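PDB 1JAK: beta-N-acetylhexosaminidase from Streptomyces plicatus, which probably hydrolyses terminal beta-linked N-acetylhexosamine residues by substrate-assisted catalysis within an alpha/beta barrel. Local coordinates for residues I28-S33 and A477-W482; A327-F332 and A354-V359; L390-A395 and A429-G434. One frame throughout, in Å; residues are numbered along the deposited sequence.

Two contacts belong to the catalytic barrel, whereas interaction 1 joins the N-terminal region to the loop between two helices that follow the last barrel strand. Interaction 3 is buried and the most extensive, a leucine, proline and tyrosine cluster between the end of barrel strand 389-392 and a loop. Interaction 1 is also buried but small, little more than a methyl group against a threonine. The centre of interaction 2 lies farther out, about 27 Å from that of the chain; this contact is partly buried and adds a bridging water to its apolar touches. None has a direct hydrogen bond across it. Interactions 2 and 3, in series, nest inside the loop closed by interaction 1.

Interaction 1. Residues I28-S33 and A477-W482; sequences IPAPAS and ASTHDW
The backbones of 28-33 and 477-482 come closest at Ala-30 and Thr-479, whose CA atoms lie 6.8 Å apart, with no hydrogen bond between the segments. That spacing leaves room for small side chains. Ala-30 turns its methyl group toward the threonine, and its CB meets Thr-479 OG1 at 3.8 Å. The branched Thr-479 serves two purposes here. With OG1 set between its own backbone N and carbonyl carbon (chi1 65°), the hydroxyl is hydrogen-bonded to the carbonyl O of Pro-476, while CG2, on the other branch, lies 4.2 Å from Pro-31 O. The contact lies where the fold passes from one region to another: residues 28-33 lead into strand 33-36 of the mixed sheet, within the family 20 domain 2 region, and 477-482 form the turn between helices 465-474 and 482-490, beyond the last strand of the barrel. The loop opens with the short 3-10 segment 477-479, closed by a bond from His-480 N to Ala-477 O (3.0 Å), and Asp-481 then serves as N-cap of the next helix. The Ala-30 backbone is fixed by Glu-471, which takes its N-H, and by the Ser-475 hydroxyl at its carbonyl O.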
loop_
_atom_site.group_PDB
_atom_site.type_symbol
_atom_site.label_atom_id
_atom_site.label_comp_id
_atom_site.label_asym_id
_atom_site.label_seq_id
_atom_site.Cartn_x
_atom_site.Cartn_y
_atom_site.Cartn_z
ATOM N N ILE A 28 15.652 -1.344 -3.870
ATOM C CA ILE A 28 14.350 -1.291 -4.526
ATOM C C ILE A 28 13.462 -0.379 -3.693
ATOM O O ILE A 28 13.354 -0.562 -2.482
ATOM C CB ILE A 28 13.682 -2.686 -4.593
ATOM C CG1 ILE A 28 14.551 -3.654 -5.399
ATOM C CG2 ILE A 28 12.299 -2.569 -5.231
ATOM C CD1 ILE A 28 14.063 -5.098 -5.357
ATOM N N PRO A 29 12.820 0.620 -4.321
ATOM C CA PRO A 29 12.858 0.974 -5.748
ATOM C C PRO A 29 14.230 1.469 -6.207
ATOM O O PRO A 29 15.017 1.981 -5.413
ATOM C CB PRO A 29 11.819 2.092 -5.858
ATOM C CG PRO A 29 10.866 1.799 -4.743
ATOM C CD PRO A 29 11.792 1.407 -3.620
ATOM N N ALA A 30 14.511 1.323 -7.496
ATOM C CA ALA A 30 15.772 1.806 -8.043
ATOM C C ALA A 30 15.795 3.319 -7.807
ATOM O O ALA A 30 14.825 4.012 -8.111
ATOM C CB ALA A 30 15.837 1.509 -9.537
ATOM N N PRO A 31 16.891 3.853 -7.244
ATOM C CA PRO A 31 16.933 5.301 -7.014
ATOM C C PRO A 31 17.088 6.060 -8.332
ATOM O O PRO A 31 17.643 5.531 -9.299
ATOM C CB PRO A 31 18.153 5.478 -6.104
ATOM C CG PRO A 31 18.275 4.153 -5.418
ATOM C CD PRO A 31 17.995 3.181 -6.540
ATOM N N ALA A 32 16.606 7.297 -8.362
ATOM C CA ALA A 32 16.677 8.127 -9.561
ATOM C C ALA A 32 18.117 8.360 -10.010
ATOM O O ALA A 32 18.404 8.408 -11.209
ATOM C CB ALA A 32 15.984 9.459 -9.308
ATOM N N SER A 33 19.020 8.504 -9.047
ATOM C CA SER A 33 20.428 8.734 -9.352
ATOM C C SER A 33 21.335 8.079 -8.320
ATOM O O SER A 33 21.166 8.280 -7.121
ATOM C CB SER A 33 20.718 10.235 -9.392
ATOM O OG SER A 33 22.102 10.473 -9.580
ATOM N N ALA A 477 11.345 5.871 -15.431
ATOM C CA ALA A 477 11.133 4.889 -16.483
ATOM C C ALA A 477 12.470 4.386 -17.024
ATOM O O ALA A 477 12.610 3.212 -17.364
ATOM C CB ALA A 477 10.307 5.500 -17.607
ATOM N N SER A 478 13.456 5.276 -17.086
ATOM C CA SER A 478 14.772 4.919 -17.603
ATOM C C SER A 478 15.482 3.816 -16.822
ATOM O O SER A 478 16.387 3.168 -17.352
ATOM C CB SER A 478 15.668 6.160 -17.666
ATOM O OG SER A 478 15.873 6.715 -16.381
ATOM N N THR A 479 15.082 3.594 -15.572
ATOM C CA THR A 479 15.717 2.560 -14.758
ATOM C C THR A 479 15.005 1.218 -14.854
ATOM O O THR A 479 15.502 0.210 -14.351
ATOM C CB THR A 479 15.762 2.950 -13.268
ATOM O OG1 THR A 479 14.426 3.030 -12.757
ATOM C CG2 THR A 479 16.461 4.292 -13.085
ATOM N N HIS A 480 13.844 1.204 -15.502
ATOM C CA HIS A 480 13.064 -0.024 -15.637
ATOM C C HIS A 480 13.694 -1.035 -16.588
ATOM O O HIS A 480 13.932 -0.742 -17.761
ATOM C CB HIS A 480 11.641 0.309 -16.094
ATOM C CG HIS A 480 10.718 -0.869 -16.094
ATOM N ND1 HIS A 480 10.686 -1.792 -17.118
ATOM C CD2 HIS A 480 9.817 -1.292 -15.176
ATOM C CE1 HIS A 480 9.804 -2.734 -16.831
ATOM N NE2 HIS A 480 9.264 -2.455 -15.658
ATOM N N ASP A 481 13.959 -2.231 -16.068
ATOM C CA ASP A 481 14.563 -3.308 -16.845
ATOM C C ASP A 481 14.530 -4.591 -16.028
ATOM O O ASP A 481 15.174 -4.682 -14.985
ATOM C CB ASP A 481 16.013 -2.970 -17.194
ATOM C CG ASP A 481 16.680 -4.059 -18.007
ATOM O OD1 ASP A 481 16.224 -4.315 -19.142
ATOM O OD2 ASP A 481 17.655 -4.661 -17.510
ATOM N N TRP A 482 13.792 -5.585 -16.508
ATOM C CA TRP A 482 13.672 -6.849 -15.795
ATOM C C TRP A 482 14.988 -7.572 -15.518
ATOM O O TRP A 482 15.234 -7.999 -14.391
ATOM C CB TRP A 482 12.718 -7.791 -16.541
ATOM C CG TRP A 482 12.716 -9.177 -15.980
ATOM C CD1 TRP A 482 13.234 -10.299 -16.564
ATOM C CD2 TRP A 482 12.235 -9.580 -14.692
ATOM N NE1 TRP A 482 13.110 -11.373 -15.718
ATOM C CE2 TRP A 482 12.500 -10.962 -14.562
ATOM C CE3 TRP A 482 11.609 -8.908 -13.634
ATOM C CZ2 TRP A 482 12.161 -11.687 -13.412
ATOM C CZ3 TRP A 482 11.271 -9.629 -12.489
ATOM C CH2 TRP A 482 11.551 -11.006 -12.390
#

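Interaction 2. Residues A327-F332 and A354-V359; sequences ADFVAF and AGAEPV
Phe-329 is the first residue of 327-332 to reach the facing loop. Its CB does not point straight at that loop, but with CG anti to the backbone N (chi1 178°) the ring swings across, and the ring atom CE2 comes 3.8 Å from Ala-356 CB. CD2 follows at 4.1 Å, so the methyl group meets the ring obliquely, by its CD2-CE2 bond, while Pro-254 and Ala-321 also touch this phenylalanine. A large apolar ring suits this inward position on the helix. Both segments belong to the alpha/beta barrel: helix 326-342 links strands 313-315 and 346-350, whereas the connection from 346-350 to 363-366 contains no regular helix, and residues 354-359 of that connection lie against helix 326-342. Val-330 comes next. Its CG2 branch, beside the backbone N, packs 3.7 Å from Gly-355 O, and its CA lies 4.1 Å from Ala-356 CB. The alanine's small side chain suits this close approach, since the CA atoms of Val-330 and Ala-356 are only 4.7 Å apart. A water then joins the two backbones, donating to Val-330 O at 2.8 Å and to Ala-356 O at 2.7 Å. Farther along the same helix, Lys-334 forms a salt bridge with Glu-357, and the Gln-337 side-chain amide bonds to both Glu-357 O and Val-359 N.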
loop_
_atom_site.group_PDB
_atom_site.type_symbol
_atom_site.label_atom_id
_atom_site.label_comp_id
_atom_site.label_asym_id
_atom_site.label_seq_id
_atom_site.Cartn_x
_atom_site.Cartn_y
_atom_site.Cartn_z
ATOM N N ALA A 327 -28.546 1.300 -15.223
ATOM C CA ALA A 327 -29.165 2.607 -15.021
ATOM C C ALA A 327 -29.248 2.980 -13.544
ATOM O O ALA A 327 -29.080 4.148 -13.189
ATOM C CB ALA A 327 -30.556 2.636 -15.652
ATOM N N ASP A 328 -29.512 1.998 -12.685
ATOM C CA ASP A 328 -29.591 2.261 -11.254
ATOM C C ASP A 328 -28.201 2.558 -10.700
ATOM O O ASP A 328 -28.047 3.384 -9.802
ATOM C CB ASP A 328 -30.195 1.071 -10.501
ATOM C CG ASP A 328 -31.684 0.905 -10.762
ATOM O OD1 ASP A 328 -32.385 1.928 -10.917
ATOM O OD2 ASP A 328 -32.156 -0.247 -10.791
ATOM N N PHE A 329 -27.191 1.877 -11.234
ATOM C CA PHE A 329 -25.816 2.099 -10.793
ATOM C C PHE A 329 -25.441 3.552 -11.072
ATOM O O PHE A 329 -24.897 4.243 -10.207
ATOM C CB PHE A 329 -24.862 1.168 -11.545
ATOM C CG PHE A 329 -23.412 1.365 -11.192
ATOM C CD1 PHE A 329 -22.880 0.808 -10.032
ATOM C CD2 PHE A 329 -22.576 2.099 -12.026
ATOM C CE1 PHE A 329 -21.531 0.979 -9.714
ATOM C CE2 PHE A 329 -21.227 2.278 -11.717
ATOM C CZ PHE A 329 -20.705 1.714 -10.558
ATOM N N VAL A 330 -25.737 4.018 -12.283
ATOM C CA VAL A 330 -25.429 5.395 -12.655
ATOM C C VAL A 330 -26.187 6.376 -11.762
ATOM O O VAL A 330 -25.610 7.344 -11.268
ATOM C CB VAL A 330 -25.774 5.670 -14.140
ATOM C CG1 VAL A 330 -25.504 7.135 -14.477
ATOM C CG2 VAL A 330 -24.944 4.768 -15.041
ATOM N N ALA A 331 -27.477 6.125 -11.550
ATOM C CA ALA A 331 -28.285 6.997 -10.703
ATOM C C ALA A 331 -27.718 7.026 -9.285
ATOM O O ALA A 331 -27.609 8.089 -8.671
ATOM C CB ALA A 331 -29.735 6.512 -10.676
ATOM N N PHE A 332 -27.356 5.853 -8.774
ATOM C CA PHE A 332 -26.798 5.736 -7.429
ATOM C C PHE A 332 -25.522 6.558 -7.277
ATOM O O PHE A 332 -25.375 7.331 -6.327
ATOM C CB PHE A 332 -26.484 4.270 -7.113
ATOM C CG PHE A 332 -25.906 4.055 -5.740
ATOM C CD1 PHE A 332 -26.734 3.974 -4.624
ATOM C CD2 PHE A 332 -24.530 3.942 -5.563
ATOM C CE1 PHE A 332 -26.199 3.782 -3.345
ATOM C CE2 PHE A 332 -23.986 3.751 -4.290
ATOM C CZ PHE A 332 -24.821 3.671 -3.181
ATOM N N ALA A 354 -16.089 5.138 -13.882
ATOM C CA ALA A 354 -15.859 5.890 -15.115
ATOM C C ALA A 354 -17.084 5.817 -16.018
ATOM O O ALA A 354 -17.253 6.633 -16.929
ATOM C CB ALA A 354 -14.636 5.347 -15.844
ATOM N N GLY A 355 -17.935 4.829 -15.765
ATOM C CA GLY A 355 -19.144 4.686 -16.555
ATOM C C GLY A 355 -20.333 5.333 -15.868
ATOM O O GLY A 355 -21.467 5.196 -16.326
ATOM N N ALA A 356 -20.076 6.051 -14.776
ATOM C CA ALA A 356 -21.143 6.707 -14.026
ATOM C C ALA A 356 -20.835 8.170 -13.716
ATOM O O ALA A 356 -21.109 8.656 -12.617
ATOM C CB ALA A 356 -21.416 5.944 -12.735
ATOM N N GLU A 357 -20.253 8.857 -14.692
ATOM C CA GLU A 357 -19.925 10.275 -14.582
ATOM C C GLU A 357 -19.179 10.698 -13.314
ATOM O O GLU A 357 -19.773 11.245 -12.381
ATOM C CB GLU A 357 -21.207 11.102 -14.718
ATOM C CG GLU A 357 -20.985 12.603 -14.721
ATOM C CD GLU A 357 -22.270 13.379 -14.932
ATOM O OE1 GLU A 357 -23.252 13.115 -14.205
ATOM O OE2 GLU A 357 -22.297 14.256 -15.821
ATOM N N PRO A 358 -17.861 10.455 -13.271
ATOM C CA PRO A 358 -17.058 10.829 -12.103
ATOM C C PRO A 358 -17.161 12.334 -11.868
ATOM O O PRO A 358 -17.149 13.114 -12.825
ATOM C CB PRO A 358 -15.643 10.422 -12.510
ATOM C CG PRO A 358 -15.870 9.279 -13.452
ATOM C CD PRO A 358 -17.036 9.763 -14.276
ATOM N N VAL A 359 -17.269 12.744 -10.608
ATOM C CA VAL A 359 -17.353 14.167 -10.294
ATOM C C VAL A 359 -15.975 14.796 -10.446
ATOM O O VAL A 359 -14.965 14.098 -10.513
ATOM C CB VAL A 359 -17.854 14.417 -8.849
ATOM C CG1 VAL A 359 -19.289 13.944 -8.707
ATOM C CG2 VAL A 359 -16.953 13.703 -7.846
HETATM O O HOH W 1 -23.733 9.083 -12.510
#

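Interaction 3. Residues L390-A395 and A429-G434; sequences LILSPA and AGYLPG
The phenolic oxygen of Tyr-431 rests against the ring of Pro-394, its OH 3.3 Å from Pro-394 CB and 3.4 Å from Pro-394 CG; these are van der Waals touches, and no hydrogen bond joins the two segments. The ring carbons add to the contact, with Tyr-431 CZ 3.5 Å from Pro-394 CG. A rigid proline offers a compact apolar surface here, past which the tyrosine slides in the opposite direction. Because Tyr-431 CG stands anti to its backbone N (chi1 176°), the long side chain stretches from its loop along 390-395. Nearer its base, CD2 and CB are each 4.1 Å from Leu-392 CD1, so one residue spans both the leucine and the proline. Trp-426 and Tyr-366 also meet the tyrosine. With an alanine here, Pro-394 would probably lose the ring and hydroxyl that rest on it, only a CB would remain near Leu-392 CD1, and a gap would open between strand end and loop. Farther back, Leu-390 and Leu-432 cross at about a right angle, their CD2 atoms 4.0 Å apart. Helix 374-385 also packs on this pair, with Ala-384 touching Leu-390 and Val-380 touching Leu-432. Leucines suit this apolar setting between strand, loop and helix. Leu-390 and Leu-392 share one face of strand 389-392, as alternation along a strand requires, while its backbone bonds to strands 363-366 and 440-447 on its two flanks, an arrangement typical of a parallel strand in a TIM-type barrel packed against outer helices and loops.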
loop_
_atom_site.group_PDB
_atom_site.type_symbol
_atom_site.label_atom_id
_atom_site.label_comp_id
_atom_site.label_asym_id
_atom_site.label_seq_id
_atom_site.Cartn_x
_atom_site.Cartn_y
_atom_site.Cartn_z
ATOM N N LEU A 390 -6.069 8.688 -12.699
ATOM C CA LEU A 390 -6.026 7.238 -12.836
ATOM C C LEU A 390 -5.040 6.554 -11.899
ATOM O O LEU A 390 -3.876 6.938 -11.824
ATOM C CB LEU A 390 -5.663 6.860 -14.272
ATOM C CG LEU A 390 -6.777 6.514 -15.258
ATOM C CD1 LEU A 390 -7.898 7.527 -15.193
ATOM C CD2 LEU A 390 -6.174 6.436 -16.653
ATOM N N ILE A 391 -5.525 5.541 -11.186
ATOM C CA ILE A 391 -4.691 4.745 -10.290
ATOM C C ILE A 391 -4.657 3.385 -10.977
ATOM O O ILE A 391 -5.701 2.761 -11.167
ATOM C CB ILE A 391 -5.338 4.582 -8.904
ATOM C CG1 ILE A 391 -5.425 5.940 -8.203
ATOM C CG2 ILE A 391 -4.532 3.592 -8.073
ATOM C CD1 ILE A 391 -6.396 5.958 -7.039
ATOM N N LEU A 392 -3.472 2.924 -11.358
ATOM C CA LEU A 392 -3.368 1.649 -12.057
ATOM C C LEU A 392 -3.025 0.453 -11.179
ATOM O O LEU A 392 -1.995 0.441 -10.513
ATOM C CB LEU A 392 -2.333 1.755 -13.182
ATOM C CG LEU A 392 -2.596 2.837 -14.236
ATOM C CD1 LEU A 392 -1.488 2.803 -15.280
ATOM C CD2 LEU A 392 -3.954 2.611 -14.891
ATOM N N SER A 393 -3.906 -0.546 -11.187
ATOM C CA SER A 393 -3.707 -1.782 -10.430
ATOM C C SER A 393 -4.366 -2.923 -11.212
ATOM O O SER A 393 -5.344 -3.523 -10.758
ATOM C CB SER A 393 -4.324 -1.672 -9.025
ATOM O OG SER A 393 -5.735 -1.531 -9.078
ATOM N N PRO A 394 -3.828 -3.240 -12.403
ATOM C CA PRO A 394 -4.354 -4.304 -13.267
ATOM C C PRO A 394 -4.440 -5.635 -12.527
ATOM O O PRO A 394 -3.486 -6.046 -11.867
ATOM C CB PRO A 394 -3.348 -4.354 -14.419
ATOM C CG PRO A 394 -2.767 -2.952 -14.437
ATOM C CD PRO A 394 -2.594 -2.668 -12.970
ATOM N N ALA A 395 -5.580 -6.306 -12.648
ATOM C CA ALA A 395 -5.782 -7.581 -11.966
ATOM C C ALA A 395 -4.809 -8.670 -12.409
ATOM O O ALA A 395 -4.556 -9.614 -11.660
ATOM C CB ALA A 395 -7.223 -8.054 -12.158
ATOM N N ALA A 429 2.957 4.767 -17.654
ATOM C CA ALA A 429 2.746 5.879 -18.580
ATOM C C ALA A 429 2.166 5.510 -19.942
ATOM O O ALA A 429 1.467 6.316 -20.558
ATOM C CB ALA A 429 4.054 6.642 -18.772
ATOM N N GLY A 430 2.464 4.308 -20.422
ATOM C CA GLY A 430 1.948 3.894 -21.717
ATOM C C GLY A 430 1.170 2.598 -21.628
ATOM O O GLY A 430 1.093 1.832 -22.590
ATOM N N TYR A 431 0.573 2.364 -20.466
ATOM C CA TYR A 431 -0.184 1.147 -20.221
ATOM C C TYR A 431 -1.579 1.100 -20.846
ATOM O O TYR A 431 -1.882 0.203 -21.635
ATOM C CB TYR A 431 -0.306 0.915 -18.714
ATOM C CG TYR A 431 -1.159 -0.282 -18.377
ATOM C CD1 TYR A 431 -0.672 -1.576 -18.545
ATOM C CD2 TYR A 431 -2.475 -0.120 -17.950
ATOM C CE1 TYR A 431 -1.477 -2.684 -18.299
ATOM C CE2 TYR A 431 -3.289 -1.218 -17.706
ATOM C CZ TYR A 431 -2.784 -2.495 -17.885
ATOM O OH TYR A 431 -3.595 -3.581 -17.669
ATOM N N LEU A 432 -2.431 2.052 -20.481
ATOM C CA LEU A 432 -3.797 2.082 -21.000
ATOM C C LEU A 432 -3.849 2.830 -22.329
ATOM O O LEU A 432 -3.585 4.030 -22.388
ATOM C CB LEU A 432 -4.728 2.752 -19.985
ATOM C CG LEU A 432 -6.232 2.605 -20.226
ATOM C CD1 LEU A 432 -6.627 1.135 -20.098
ATOM C CD2 LEU A 432 -6.999 3.446 -19.218
ATOM N N PRO A 433 -4.199 2.123 -23.415
ATOM C CA PRO A 433 -4.281 2.730 -24.748
ATOM C C PRO A 433 -5.098 4.015 -24.788
ATOM O O PRO A 433 -6.230 4.057 -24.308
ATOM C CB PRO A 433 -4.914 1.623 -25.591
ATOM C CG PRO A 433 -4.425 0.380 -24.931
ATOM C CD PRO A 433 -4.596 0.705 -23.465
ATOM N N GLY A 434 -4.511 5.061 -25.358
ATOM C CA GLY A 434 -5.202 6.332 -25.482
ATOM C C GLY A 434 -5.291 7.200 -24.242
ATOM O O GLY A 434 -5.783 8.325 -24.312
#